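Lovastatin nonaketide synthase, polyketide synthase component (Aspergillus terreus, PDB 7CPX) builds the polyketide dihydromonacolin L on its carrier domain from nine malonyl-CoA units, using NADPH and S-adenosyl-L-methionine, on the way to lovastatin. Local coordinates at residues 1154-1159 with 1218-1223; 129-134 with 155-160. The protein carries 2 engineered substitutions. One frame throughout, in Å; residues are numbered along the deposited sequence.

Interaction 1: residues 1154-1159 with 1218-1223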
# COMPACT_ATOMS: atom_id res chain seq x y z
N PHE A 1154 9.70 -27.99 -16.42
CA PHE A 1154 9.99 -26.83 -15.58
C PHE A 1154 10.39 -25.65 -16.47
O PHE A 1154 11.50 -25.12 -16.41
CB PHE A 1154 11.08 -27.17 -14.58
CG PHE A 1154 11.14 -26.23 -13.41
CD1 PHE A 1154 10.36 -26.45 -12.29
CD2 PHE A 1154 11.98 -25.13 -13.43
CE1 PHE A 1154 10.41 -25.59 -11.21
CE2 PHE A 1154 12.03 -24.26 -12.35
CZ PHE A 1154 11.25 -24.50 -11.24
N ILE A 1155 9.44 -25.25 -17.31
CA ILE A 1155 9.73 -24.22 -18.32
C ILE A 1155 10.19 -22.95 -17.61
O ILE A 1155 9.52 -22.50 -16.66
CB ILE A 1155 8.49 -23.96 -19.19
CG1 ILE A 1155 8.76 -22.82 -20.17
CG2 ILE A 1155 7.27 -23.67 -18.32
CD1 ILE A 1155 7.67 -22.64 -21.22
N PRO A 1156 11.31 -22.35 -18.01
CA PRO A 1156 11.76 -21.14 -17.33
C PRO A 1156 10.97 -19.91 -17.75
O PRO A 1156 10.48 -19.81 -18.88
CB PRO A 1156 13.23 -21.02 -17.77
CG PRO A 1156 13.24 -21.65 -19.12
CD PRO A 1156 12.24 -22.77 -19.07
N LEU A 1157 10.84 -18.98 -16.82
CA LEU A 1157 10.22 -17.69 -17.07
C LEU A 1157 11.15 -16.60 -16.55
O LEU A 1157 11.58 -16.65 -15.40
CB LEU A 1157 8.85 -17.59 -16.41
CG LEU A 1157 8.11 -16.26 -16.60
CD1 LEU A 1157 7.89 -15.97 -18.07
CD2 LEU A 1157 6.80 -16.26 -15.85
N MET A 1158 11.45 -15.62 -17.40
CA MET A 1158 12.35 -14.54 -17.05
C MET A 1158 11.72 -13.21 -17.43
O MET A 1158 11.01 -13.11 -18.43
CB MET A 1158 13.70 -14.69 -17.77
CG MET A 1158 13.59 -14.77 -19.28
SD MET A 1158 15.20 -14.95 -20.09
CE MET A 1158 16.00 -13.42 -19.61
N ASP A 1159 12.00 -12.19 -16.62
CA ASP A 1159 11.49 -10.84 -16.87
C ASP A 1159 12.41 -10.16 -17.87
O ASP A 1159 13.57 -9.87 -17.56
CB ASP A 1159 11.41 -10.05 -15.57
CG ASP A 1159 10.82 -8.67 -15.76
OD1 ASP A 1159 10.42 -8.34 -16.90
OD2 ASP A 1159 10.78 -7.90 -14.78
N GLY A 1218 18.77 -25.53 -18.42
CA GLY A 1218 18.34 -25.85 -19.76
C GLY A 1218 17.54 -27.12 -19.88
O GLY A 1218 16.84 -27.31 -20.88
N CYS A 1219 17.62 -28.01 -18.89
CA CYS A 1219 16.80 -29.22 -18.91
C CYS A 1219 15.32 -28.86 -18.87
O CYS A 1219 14.51 -29.44 -19.60
CB CYS A 1219 17.16 -30.13 -17.74
SG CYS A 1219 16.92 -29.38 -16.12
N GLU A 1220 14.95 -27.90 -18.02
CA GLU A 1220 13.58 -27.41 -17.89
C GLU A 1220 12.57 -28.55 -17.95
O GLU A 1220 11.51 -28.42 -18.57
CB GLU A 1220 13.28 -26.37 -18.98
CG GLU A 1220 13.33 -26.89 -20.41
CD GLU A 1220 13.06 -25.80 -21.43
OE1 GLU A 1220 13.24 -24.61 -21.09
OE2 GLU A 1220 12.67 -26.14 -22.57
N LYS A 1221 12.89 -29.66 -17.30
CA LYS A 1221 11.99 -30.81 -17.25
C LYS A 1221 12.30 -31.57 -15.97
O LYS A 1221 13.36 -32.20 -15.86
CB LYS A 1221 12.15 -31.69 -18.48
CG LYS A 1221 11.18 -32.86 -18.53
CD LYS A 1221 11.03 -33.41 -19.94
CE LYS A 1221 12.33 -33.99 -20.47
NZ LYS A 1221 12.17 -34.56 -21.83
N VAL A 1222 11.38 -31.52 -15.01
CA VAL A 1222 11.62 -32.02 -13.67
C VAL A 1222 10.55 -33.04 -13.32
O VAL A 1222 9.40 -32.94 -13.77
CB VAL A 1222 11.63 -30.87 -12.63
CG1 VAL A 1222 12.72 -29.87 -12.96
CG2 VAL A 1222 10.27 -30.19 -12.59
N ALA A 1223 10.93 -34.01 -12.50
CA ALA A 1223 10.00 -35.05 -12.11
C ALA A 1223 9.09 -34.55 -10.99
O ALA A 1223 9.33 -33.52 -10.36
CB ALA A 1223 10.76 -36.30 -11.67
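F1154 and V1222 make the apolar half of this contact, and E1220 packs its backbone and CB against the loop that follows F1154. The valine does not meet the phenyl ring squarely. Its two methyls straddle the root of the side chain, CG1 lying 3.6 Å from F1154 CB, while V1222 CG2 comes obliquely to the ring at 3.8 Å from F1154 CD1. A branched, compact residue suits this place, since both methyls can bear on one CB. With CG anti to the backbone N (chi1 -161°), the F1154 ring is carried off toward helix 1208-1217, where it rests on C1211 and T1214. E1220 has positive phi and lies close to the 1154-1159 segment: its CA makes a CH···O contact with F1154 O at 3.4 Å. E1220 CB sits 3.7 Å from P1156 CD, and the extended glutamate chain continues past the proline ring, on the more open side of the contact. V1222 pairs through its backbone with L1152 of strand 1147-1152. The contact joins the loops at the end of this antiparallel strand pair in the predicted C-terminal hotdog fold of the dehydratase domain.

Interaction 2: residues 129-134 with 155-160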
# COMPACT_ATOMS: atom_id res chain seq x y z
N VAL A 129 6.18 31.32 -25.97
CA VAL A 129 6.88 30.11 -25.58
C VAL A 129 6.07 28.91 -26.04
O VAL A 129 4.87 28.81 -25.77
CB VAL A 129 7.10 30.07 -24.05
CG1 VAL A 129 7.90 28.84 -23.66
CG2 VAL A 129 7.83 31.32 -23.60
N GLY A 130 6.74 27.99 -26.73
CA GLY A 130 6.14 26.75 -27.15
C GLY A 130 6.53 25.61 -26.23
O GLY A 130 7.69 25.18 -26.20
N VAL A 131 5.57 25.12 -25.45
CA VAL A 131 5.79 24.02 -24.53
C VAL A 131 4.68 23.00 -24.73
O VAL A 131 3.50 23.36 -24.82
CB VAL A 131 5.82 24.50 -23.06
CG1 VAL A 131 6.89 25.55 -22.88
CG2 VAL A 131 4.48 25.05 -22.67
N MET A 132 5.06 21.73 -24.81
CA MET A 132 4.13 20.64 -25.03
C MET A 132 4.23 19.54 -23.99
O MET A 132 3.24 18.82 -23.80
CB MET A 132 4.37 20.02 -26.42
CG MET A 132 3.51 18.82 -26.77
SD MET A 132 4.29 17.80 -28.03
CE MET A 132 4.51 16.27 -27.12
N THR A 133 5.35 19.41 -23.30
CA THR A 133 5.68 18.18 -22.58
C THR A 133 5.99 18.47 -21.12
O THR A 133 7.04 18.07 -20.61
CB THR A 133 6.85 17.47 -23.24
OG1 THR A 133 6.85 17.74 -24.65
CG2 THR A 133 6.73 15.98 -23.03
N HIS A 134 5.09 19.16 -20.43
CA HIS A 134 5.14 19.70 -19.08
C HIS A 134 5.15 18.56 -18.07
O HIS A 134 4.19 18.36 -17.33
CB HIS A 134 3.94 20.63 -18.83
CG HIS A 134 2.61 19.98 -19.07
ND1 HIS A 134 2.16 18.91 -18.33
CD2 HIS A 134 1.64 20.25 -19.97
CE1 HIS A 134 0.97 18.55 -18.77
NE2 HIS A 134 0.63 19.35 -19.76
N VAL A 155 4.71 25.73 -11.93
CA VAL A 155 4.54 24.68 -12.92
C VAL A 155 3.47 25.00 -13.95
O VAL A 155 3.36 24.28 -14.95
CB VAL A 155 4.21 23.32 -12.26
CG1 VAL A 155 5.14 23.07 -11.08
CG2 VAL A 155 2.76 23.29 -11.82
N ALA A 156 2.68 26.05 -13.74
CA ALA A 156 1.64 26.39 -14.70
C ALA A 156 2.25 26.61 -16.07
O ALA A 156 3.26 27.31 -16.21
CB ALA A 156 0.89 27.64 -14.25
N VAL A 157 1.63 26.02 -17.09
CA VAL A 157 2.18 26.08 -18.44
C VAL A 157 2.34 27.53 -18.87
O VAL A 157 3.38 27.93 -19.42
CB VAL A 157 1.30 25.29 -19.42
CG1 VAL A 157 1.96 25.19 -20.76
CG2 VAL A 157 1.00 23.90 -18.87
N SER A 158 1.32 28.35 -18.61
CA SER A 158 1.34 29.74 -19.07
C SER A 158 2.53 30.49 -18.51
O SER A 158 3.19 31.26 -19.23
CB SER A 158 0.04 30.43 -18.65
OG SER A 158 -0.18 30.29 -17.26
N VAL A 159 2.83 30.29 -17.23
CA VAL A 159 3.87 31.04 -16.55
C VAL A 159 5.19 30.90 -17.30
O VAL A 159 6.02 31.81 -17.29
CB VAL A 159 4.02 30.57 -15.09
CG1 VAL A 159 5.21 31.24 -14.44
CG2 VAL A 159 2.75 30.89 -14.32
N ALA A 160 5.36 29.76 -17.98
CA ALA A 160 6.57 29.54 -18.78
C ALA A 160 6.94 30.79 -19.56
O ALA A 160 8.12 31.16 -19.63
CB ALA A 160 6.36 28.37 -19.73
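V157 faces V131 and H134, on the part of 129-134 that leaves the strand: one methyl is directed at V131, the other at the H134 ring. With CG1 anti to the backbone N (chi1 -172°), V157 sends that methyl toward V131 and CG2 toward H134, so that a single beta-branched residue serves two neighbours. V157 CG2 comes obliquely to the imidazole, 3.9 Å from H134 CD2. The side chains of V131 and V157 slide past each other in opposite directions, methyl against methyl, although their exact spacing in the model is doubtful.

Three residues after V157, A160 turns its methyl to the strand and meets V129 and V131 together. V129 CG1 lies 4.2 Å from A160 CB, and V131 CG1 is at 4.3 Å from the same carbon. Two valines separated by one residue put their side chains on the same face of a strand. A small alanine fits the approach, because a helical backbone can then come near the sheet; V129 CG2 is 4.0 Å from A160 O. A backbone hydrogen bond runs from A160 N to V157 O at 3.1 Å, and both residues direct CB toward the strand segment, consistent with about one helical turn between them.

The H134 ring also stacks with H134 of the second subunit, and V157 packs on D178 of that subunit, so the contact reaches the dimer interface. Strand 126-131 is second from one edge of the ketosynthase sheet, between strands 174-177 and 203-209, with helix 97-113 supplying L102 to V129 and A160 alike, Q98 to V131 and H99 to A160. Segment 155-160 leads into helix 159-168, whose A160 packs on helix 97-113.

Overall arrangement
The two contacts belong to different catalytic domains and share no helix or strand: interaction 1 lies in the dehydratase, interaction 2 in the ketosynthase. Their nearest atoms are about 25 Å apart, and along the chain interaction 2 closes before interaction 1 opens. Interaction 2 is wholly buried, joining a strand inside a mixed sheet to the start of a helix through aliphatic methyls, and it reaches the second subunit through H134 and V157, among others. Interaction 1 is only partly buried, joins loops at the end of an antiparallel strand pair, and sets an aromatic-aliphatic pair beside a glutamate that packs on a proline. No other chain touches it.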